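Local coordinates for protein beta-ketoacyl synthase (Pseudomonas aeruginosa, PDB 4CW4) that catalyses the condensation of acetyl-CoA with malonyl-ACP to acetoacetyl-ACP, the primer that starts fatty acid synthesis, and works as a homodimer, at residues L339-D344 with A351-G356; R32-S37 with G501-D506. All coordinates share one frame; numbering follows the deposited sequence.

Interaction 1 (L339-D344 with A351-G356); sequences LIEGRD and ASRPFG
I340 and E341, in the last turn of helix 334-341, meet R353 across a wide backbone gap: the closest CA atoms, those of I340 and G356, are still 10.0 Å apart. R353 bridges that gap with a chain extended from CG to NE. I340 lays its CG2 branch over one face of the guanidinium, off centre toward the rim and 3.7 Å from R353 NH1; the two side chains run antiparallel there. E341 crosses R353 at roughly a right angle, its CG coming obliquely to 3.9 Å from R353 NH2. The charges stay apart, E341 OE2 and R353 NH2 being 4.2 Å from each other. A water lying in the guanidinium plane joins them, donating to E341 OE2 at 2.6 Å and accepting from R353 NH2 at 2.9 Å. E341 OE2 also takes the backbone N-H of D347, within the connecting loop. R353 opens a type II beta turn closed by G356 N to R353 O, a carbonyl that also receives N358 ND2. This is a helix C-terminus, left through G342 with positive phi, packed on a returning loop of the ketosynthase domain, away from the predicted active-site residues.

Interaction 2 (R32-S37 with G501-D506); sequences RMVIES and GIKTID
The C-terminal end of helix 28-33 and the type I beta turn from I502 to I505 meet here, joining the N-terminal part of the chain to a loop of the ketosynthase fold through the side chain of K503. K503 runs out from the turn, extended as far as CE and bent at chi4 (137°), and delivers NZ to the helix end. There NZ makes a weak hydrogen bond of 3.0 Å to M33 O and lies 3.8 Å from V34 CA. E36 reaches back to meet K503, its chain folded at chi2 (-94°), and a salt bridge is modelled between E36 OE2 and K503 NZ; the carboxylate oxygen sits too near the lysine chain, so its exact place is doubtful. Firmer company for the ammonium group comes from D523, which forms a second salt bridge to it, and from the hydroxyl of Y474. D523 also accepts from S37 OG and from the backbone N of G501, so one carboxylate ties both segments together. With D523, Y474 and the weakly bonded M33 O around NZ, the lysine is probably held in its charged form, and between these two segments its polar end carries the contact.

Overall arrangement
Interaction 1 is nested along the chain within the long loop closed by interaction 2, and the two centres lie about 16 Å apart on the same side of the chain's centre. Segments 351-356 and 501-506 touch directly: S352 O and T504 OG1 are 2.7 Å apart, probably hydrogen-bonded, and P354 O packs 3.5 Å from I502 CG2. R350, just ahead of 351-356, adds a salt bridge to D506 and a bond to the carbonyl of T504. The two loops thus pack against each other, with helix 334-341 reached by R353 and the end of helix 28-33 by K503. Both contacts lie away from the inferred active-site C286 and the predicted H439 and H477.

Interaction 1 (L339-D344 with A351-G356)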
ATOM      1  N   LEU A 339     -11.210 -14.809  31.576  1.00 21.77           N
ATOM      2  CA  LEU A 339     -11.135 -13.876  32.697  1.00 23.00           C
ATOM      3  C   LEU A 339     -12.364 -12.986  32.733  1.00 23.84           C
ATOM      4  O   LEU A 339     -12.903 -12.727  33.805  1.00 24.31           O
ATOM      5  CB  LEU A 339      -9.874 -13.015  32.603  1.00 25.06           C
ATOM      6  CG  LEU A 339      -8.563 -13.712  32.960  1.00 28.27           C
ATOM      7  CD1 LEU A 339      -7.379 -12.799  32.713  1.00 29.51           C
ATOM      8  CD2 LEU A 339      -8.558 -14.161  34.414  1.00 29.30           C
ATOM      9  N   ILE A 340     -12.804 -12.516  31.566  1.00 24.44           N
ATOM     10  CA  ILE A 340     -13.985 -11.665  31.498  1.00 25.23           C
ATOM     11  C   ILE A 340     -15.242 -12.430  31.909  1.00 25.38           C
ATOM     12  O   ILE A 340     -16.089 -11.899  32.630  1.00 26.52           O
ATOM     13  CB  ILE A 340     -14.148 -11.060  30.095  1.00 26.12           C
ATOM     14  CG1 ILE A 340     -13.050 -10.022  29.866  1.00 27.23           C
ATOM     15  CG2 ILE A 340     -15.532 -10.371  29.918  1.00 25.81           C
ATOM     16  CD1 ILE A 340     -12.879  -9.637  28.450  1.00 26.77           C
ATOM     17  N   GLU A 341     -15.351 -13.679  31.469  1.00 24.53           N
ATOM     18  CA  GLU A 341     -16.545 -14.470  31.736  1.00 25.38           C
ATOM     19  C   GLU A 341     -16.500 -15.167  33.088  1.00 27.67           C
ATOM     20  O   GLU A 341     -17.538 -15.544  33.627  1.00 29.15           O
ATOM     21  CB  GLU A 341     -16.742 -15.516  30.642  1.00 24.45           C
ATOM     22  CG  GLU A 341     -17.153 -14.925  29.306  1.00 23.57           C
ATOM     23  CD  GLU A 341     -17.708 -15.968  28.368  1.00 24.35           C
ATOM     24  OE1 GLU A 341     -18.599 -16.734  28.775  1.00 26.73           O
ATOM     25  OE2 GLU A 341     -17.244 -16.031  27.232  1.00 22.47           O
ATOM     26  N   GLY A 342     -15.299 -15.355  33.622  1.00 28.37           N
ATOM     27  CA  GLY A 342     -15.126 -16.079  34.865  1.00 29.72           C
ATOM     28  C   GLY A 342     -15.526 -17.540  34.758  1.00 30.51           C
ATOM     29  O   GLY A 342     -16.025 -18.124  35.723  1.00 31.53           O
ATOM     30  N   ARG A 343     -15.305 -18.125  33.584  1.00 30.59           N
ATOM     31  CA  ARG A 343     -15.526 -19.548  33.353  1.00 31.27           C
ATOM     32  C   ARG A 343     -14.583 -20.020  32.254  1.00 28.84           C
ATOM     33  O   ARG A 343     -14.039 -19.200  31.507  1.00 28.12           O
ATOM     34  CB  ARG A 343     -16.974 -19.814  32.940  1.00 34.17           C
ATOM     35  CG  ARG A 343     -17.419 -18.999  31.739  1.00 37.19           C
ATOM     36  CD  ARG A 343     -18.480 -19.715  30.929  1.00 40.37           C
ATOM     37  NE  ARG A 343     -19.767 -19.772  31.609  1.00 43.41           N
ATOM     38  CZ  ARG A 343     -20.793 -20.523  31.214  1.00 45.75           C
ATOM     39  NH1 ARG A 343     -20.685 -21.301  30.145  1.00 46.65           N
ATOM     40  NH2 ARG A 343     -21.927 -20.507  31.899  1.00 46.87           N
ATOM     41  N   ASP A 344     -14.402 -21.335  32.143  1.00 27.21           N
ATOM     42  CA  ASP A 344     -13.447 -21.889  31.182  1.00 27.67           C
ATOM     43  C   ASP A 344     -14.027 -22.048  29.785  1.00 24.74           C
ATOM     44  O   ASP A 344     -13.306 -21.909  28.795  1.00 24.88           O
ATOM     45  CB  ASP A 344     -12.904 -23.234  31.679  1.00 31.49           C
ATOM     46  CG  ASP A 344     -11.696 -23.076  32.587  1.00 35.70           C
ATOM     47  OD1 ASP A 344     -11.378 -21.924  32.981  1.00 37.23           O
ATOM     48  OD2 ASP A 344     -11.066 -24.103  32.906  1.00 37.71           O
ATOM     49  N   ALA A 351     -16.593 -12.580  21.425  1.00 10.83           N
ATOM     50  CA  ALA A 351     -15.175 -12.237  21.552  1.00 10.94           C
ATOM     51  C   ALA A 351     -14.935 -10.736  21.397  1.00 10.59           C
ATOM     52  O   ALA A 351     -13.993 -10.193  21.971  1.00 10.19           O
ATOM     53  CB  ALA A 351     -14.339 -12.998  20.555  1.00 11.20           C
ATOM     54  N   SER A 352     -15.786 -10.092  20.608  1.00  9.97           N
ATOM     55  CA  SER A 352     -15.648  -8.674  20.297  1.00  9.87           C
ATOM     56  C   SER A 352     -16.701  -7.855  21.046  1.00  8.97           C
ATOM     57  O   SER A 352     -17.901  -7.926  20.749  1.00  9.88           O
ATOM     58  CB  SER A 352     -15.747  -8.459  18.796  1.00  9.68           C
ATOM     59  OG  SER A 352     -15.395  -7.125  18.471  1.00 10.00           O
ATOM     60  N   ARG A 353     -16.212  -7.092  22.023  1.00  9.30           N
ATOM     61  CA  ARG A 353     -17.022  -6.387  23.020  1.00 10.06           C
ATOM     62  C   ARG A 353     -16.651  -4.896  23.092  1.00  9.75           C
ATOM     63  O   ARG A 353     -16.107  -4.436  24.099  1.00 10.20           O
ATOM     64  CB  ARG A 353     -16.777  -7.037  24.397  1.00 10.62           C
ATOM     65  CG  ARG A 353     -17.382  -8.424  24.535  1.00 10.98           C
ATOM     66  CD  ARG A 353     -16.667  -9.228  25.634  1.00 12.44           C
ATOM     67  NE  ARG A 353     -17.239 -10.543  25.920  1.00 13.08           N
ATOM     68  CZ  ARG A 353     -18.081 -10.815  26.915  1.00 14.09           C
ATOM     69  NH1 ARG A 353     -18.515  -9.848  27.727  1.00 14.78           N
ATOM     70  NH2 ARG A 353     -18.498 -12.065  27.099  1.00 15.31           N
ATOM     71  N   PRO A 354     -16.827  -4.162  21.986  1.00  9.70           N
ATOM     72  CA  PRO A 354     -16.499  -2.726  21.993  1.00  9.94           C
ATOM     73  C   PRO A 354     -17.142  -1.998  23.177  1.00 10.00           C
ATOM     74  O   PRO A 354     -18.319  -2.179  23.427  1.00 10.07           O
ATOM     75  CB  PRO A 354     -17.087  -2.224  20.666  1.00  9.64           C
ATOM     76  CG  PRO A 354     -17.203  -3.440  19.804  1.00 10.70           C
ATOM     77  CD  PRO A 354     -17.519  -4.569  20.759  1.00 10.19           C
ATOM     78  N   PHE A 355     -16.347  -1.203  23.885  1.00 10.37           N
ATOM     79  CA  PHE A 355     -16.798  -0.370  25.002  1.00 10.21           C
ATOM     80  C   PHE A 355     -17.257  -1.129  26.243  1.00 11.50           C
ATOM     81  O   PHE A 355     -17.652  -0.503  27.213  1.00 11.56           O
ATOM     82  CB  PHE A 355     -17.836   0.657  24.537  1.00 10.08           C
ATOM     83  CG  PHE A 355     -17.286   1.583  23.488  1.00 10.19           C
ATOM     84  CD1 PHE A 355     -16.333   2.534  23.811  1.00 11.13           C
ATOM     85  CD2 PHE A 355     -17.669   1.447  22.178  1.00 11.06           C
ATOM     86  CE1 PHE A 355     -15.775   3.329  22.832  1.00 10.88           C
ATOM     87  CE2 PHE A 355     -17.136   2.252  21.195  1.00 11.71           C
ATOM     88  CZ  PHE A 355     -16.193   3.207  21.522  1.00 11.34           C
ATOM     89  N   GLY A 356     -17.152  -2.463  26.225  1.00 10.81           N
ATOM     90  CA  GLY A 356     -17.416  -3.267  27.395  1.00 11.24           C
ATOM     91  C   GLY A 356     -16.140  -3.737  28.047  1.00 12.11           C
ATOM     92  O   GLY A 356     -15.061  -3.383  27.603  1.00 12.64           O
TER
HETATM   93  O   HOH W   1     -17.031 -14.110  25.564  1.00 17.60           O

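Interaction 2 (R32-S37 with G501-D506)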
ATOM      1  N   ARG A  32     -28.828  -8.799   8.883  1.00 10.08           N
ATOM      2  CA  ARG A  32     -28.368  -9.879   9.760  1.00  9.95           C
ATOM      3  C   ARG A  32     -27.937  -9.311  11.115  1.00 10.03           C
ATOM      4  O   ARG A  32     -28.209  -9.913  12.165  1.00  9.56           O
ATOM      5  CB  ARG A  32     -27.213 -10.661   9.130  1.00  9.59           C
ATOM      6  CG  ARG A  32     -26.436 -11.565  10.111  1.00 10.15           C
ATOM      7  CD  ARG A  32     -27.289 -12.685  10.630  1.00 11.30           C
ATOM      8  NE  ARG A  32     -26.604 -13.500  11.632  1.00 11.11           N
ATOM      9  CZ  ARG A  32     -26.710 -13.349  12.951  1.00 10.73           C
ATOM     10  NH1 ARG A  32     -27.444 -12.373  13.458  1.00 11.77           N
ATOM     11  NH2 ARG A  32     -26.054 -14.168  13.769  1.00 11.54           N
ATOM     12  N   MET A  33     -27.246  -8.174  11.103  1.00  9.66           N
ATOM     13  CA  MET A  33     -26.781  -7.608  12.353  1.00  8.67           C
ATOM     14  C   MET A  33     -27.943  -7.156  13.249  1.00 10.08           C
ATOM     15  O   MET A  33     -27.850  -7.299  14.463  1.00 12.16           O
ATOM     16  CB  MET A  33     -25.778  -6.486  12.089  1.00  9.19           C
ATOM     17  CG  MET A  33     -24.520  -7.016  11.437  1.00  9.80           C
ATOM     18  SD  MET A  33     -23.175  -5.829  11.256  1.00 10.35           S
ATOM     19  CE  MET A  33     -23.539  -5.135   9.645  1.00 12.83           C
ATOM     20  N   VAL A  34     -29.028  -6.654  12.661  1.00 11.28           N
ATOM     21  CA  VAL A  34     -30.195  -6.236  13.457  1.00 11.18           C
ATOM     22  C   VAL A  34     -31.397  -7.134  13.205  1.00 11.62           C
ATOM     23  O   VAL A  34     -32.539  -6.684  13.223  1.00 11.13           O
ATOM     24  CB  VAL A  34     -30.544  -4.752  13.211  1.00 11.80           C
ATOM     25  CG1 VAL A  34     -29.378  -3.867  13.636  1.00 13.06           C
ATOM     26  CG2 VAL A  34     -30.924  -4.508  11.751  1.00 12.42           C
ATOM     27  N   ILE A  35     -31.137  -8.428  13.054  1.00 11.01           N
ATOM     28  CA  ILE A  35     -32.128  -9.329  12.476  1.00 12.21           C
ATOM     29  C   ILE A  35     -33.399  -9.404  13.307  1.00 13.26           C
ATOM     30  O   ILE A  35     -34.515  -9.437  12.765  1.00 13.35           O
ATOM     31  CB  ILE A  35     -31.507 -10.716  12.231  1.00 11.72           C
ATOM     32  CG1 ILE A  35     -32.388 -11.558  11.302  1.00 13.47           C
ATOM     33  CG2 ILE A  35     -31.205 -11.441  13.550  1.00 12.12           C
ATOM     34  CD1 ILE A  35     -32.291 -11.186   9.849  1.00 14.06           C
ATOM     35  N   GLU A  36     -33.250  -9.359  14.616  1.00 14.19           N
ATOM     36  CA  GLU A  36     -34.402  -9.496  15.498  1.00 15.72           C
ATOM     37  C   GLU A  36     -35.267  -8.236  15.521  1.00 16.06           C
ATOM     38  O   GLU A  36     -36.423  -8.262  15.947  1.00 17.31           O
ATOM     39  CB  GLU A  36     -33.932  -9.855  16.910  1.00 18.09           C
ATOM     40  CG  GLU A  36     -33.167  -8.744  17.587  1.00 21.66           C
ATOM     41  CD  GLU A  36     -31.640  -8.831  17.423  1.00 23.79           C
ATOM     42  OE1 GLU A  36     -31.096  -9.351  16.408  1.00 22.51           O
ATOM     43  OE2 GLU A  36     -30.975  -8.355  18.363  1.00 26.70           O
ATOM     44  N   SER A  37     -34.713  -7.132  15.041  1.00 15.26           N
ATOM     45  CA  SER A  37     -35.420  -5.853  15.035  1.00 15.03           C
ATOM     46  C   SER A  37     -36.165  -5.595  13.725  1.00 15.50           C
ATOM     47  O   SER A  37     -36.931  -4.643  13.633  1.00 15.79           O
ATOM     48  CB  SER A  37     -34.429  -4.709  15.279  1.00 16.60           C
ATOM     49  OG  SER A  37     -33.869  -4.820  16.579  1.00 19.05           O
ATOM     50  N   GLY A 501     -27.306  -2.079  18.175  1.00 12.03           N
ATOM     51  CA  GLY A 501     -26.722  -2.106  19.502  1.00 11.71           C
ATOM     52  C   GLY A 501     -25.383  -2.828  19.520  1.00 11.19           C
ATOM     53  O   GLY A 501     -25.015  -3.511  18.574  1.00 11.58           O
ATOM     54  N   ILE A 502     -24.662  -2.682  20.622  1.00 11.18           N
ATOM     55  CA  ILE A 502     -23.450  -3.473  20.874  1.00 11.46           C
ATOM     56  C   ILE A 502     -23.924  -4.666  21.706  1.00 11.94           C
ATOM     57  O   ILE A 502     -23.893  -4.648  22.941  1.00 13.30           O
ATOM     58  CB  ILE A 502     -22.359  -2.666  21.598  1.00 11.30           C
ATOM     59  CG1 ILE A 502     -22.122  -1.328  20.876  1.00 11.88           C
ATOM     60  CG2 ILE A 502     -21.084  -3.506  21.676  1.00 11.60           C
ATOM     61  CD1 ILE A 502     -21.061  -0.454  21.511  1.00 12.38           C
ATOM     62  N   LYS A 503     -24.409  -5.699  21.029  1.00 11.50           N
ATOM     63  CA  LYS A 503     -25.172  -6.746  21.724  1.00 12.59           C
ATOM     64  C   LYS A 503     -24.304  -7.710  22.502  1.00 12.66           C
ATOM     65  O   LYS A 503     -24.805  -8.467  23.329  1.00 13.59           O
ATOM     66  CB  LYS A 503     -26.059  -7.502  20.735  1.00 14.05           C
ATOM     67  CG  LYS A 503     -27.101  -6.618  20.132  1.00 16.74           C
ATOM     68  CD  LYS A 503     -28.002  -7.355  19.161  1.00 19.00           C
ATOM     69  CE  LYS A 503     -28.923  -6.367  18.540  1.00 19.95           C
ATOM     70  NZ  LYS A 503     -29.063  -6.607  17.102  1.00 18.53           N
ATOM     71  N   THR A 504     -23.002  -7.685  22.239  1.00 11.56           N
ATOM     72  CA  THR A 504     -22.076  -8.583  22.896  1.00 11.85           C
ATOM     73  C   THR A 504     -21.687  -8.152  24.309  1.00 12.03           C
ATOM     74  O   THR A 504     -21.102  -8.944  25.049  1.00 12.68           O
ATOM     75  CB  THR A 504     -20.800  -8.692  22.087  1.00 11.28           C
ATOM     76  OG1 THR A 504     -20.295  -7.368  21.867  1.00 11.08           O
ATOM     77  CG2 THR A 504     -21.052  -9.367  20.749  1.00 11.99           C
ATOM     78  N   ILE A 505     -21.998  -6.912  24.692  1.00 11.97           N
ATOM     79  CA  ILE A 505     -21.639  -6.415  26.027  1.00 12.33           C
ATOM     80  C   ILE A 505     -22.845  -6.393  26.948  1.00 14.25           C
ATOM     81  O   ILE A 505     -23.990  -6.267  26.500  1.00 14.23           O
ATOM     82  CB  ILE A 505     -20.930  -5.023  25.984  1.00 11.68           C
ATOM     83  CG1 ILE A 505     -21.901  -3.898  25.635  1.00 12.11           C
ATOM     84  CG2 ILE A 505     -19.757  -5.075  24.996  1.00 11.67           C
ATOM     85  CD1 ILE A 505     -21.271  -2.514  25.745  1.00 13.88           C
ATOM     86  N   ASP A 506     -22.590  -6.503  28.247  0.82 15.98           N
ATOM     87  CA  ASP A 506     -23.677  -6.467  29.218  0.82 18.80           C
ATOM     88  C   ASP A 506     -23.903  -5.107  29.775  0.82 20.98           C
ATOM     89  O   ASP A 506     -24.989  -4.797  30.267  0.82 23.53           O
ATOM     90  CB  ASP A 506     -23.389  -7.437  30.342  0.82 19.66           C
ATOM     91  CG  ASP A 506     -23.582  -8.845  29.901  0.82 20.82           C
ATOM     92  OD1 ASP A 506     -24.647  -9.090  29.315  0.82 22.50           O
ATOM     93  OD2 ASP A 506     -22.668  -9.671  30.076  0.82 21.32           O
TER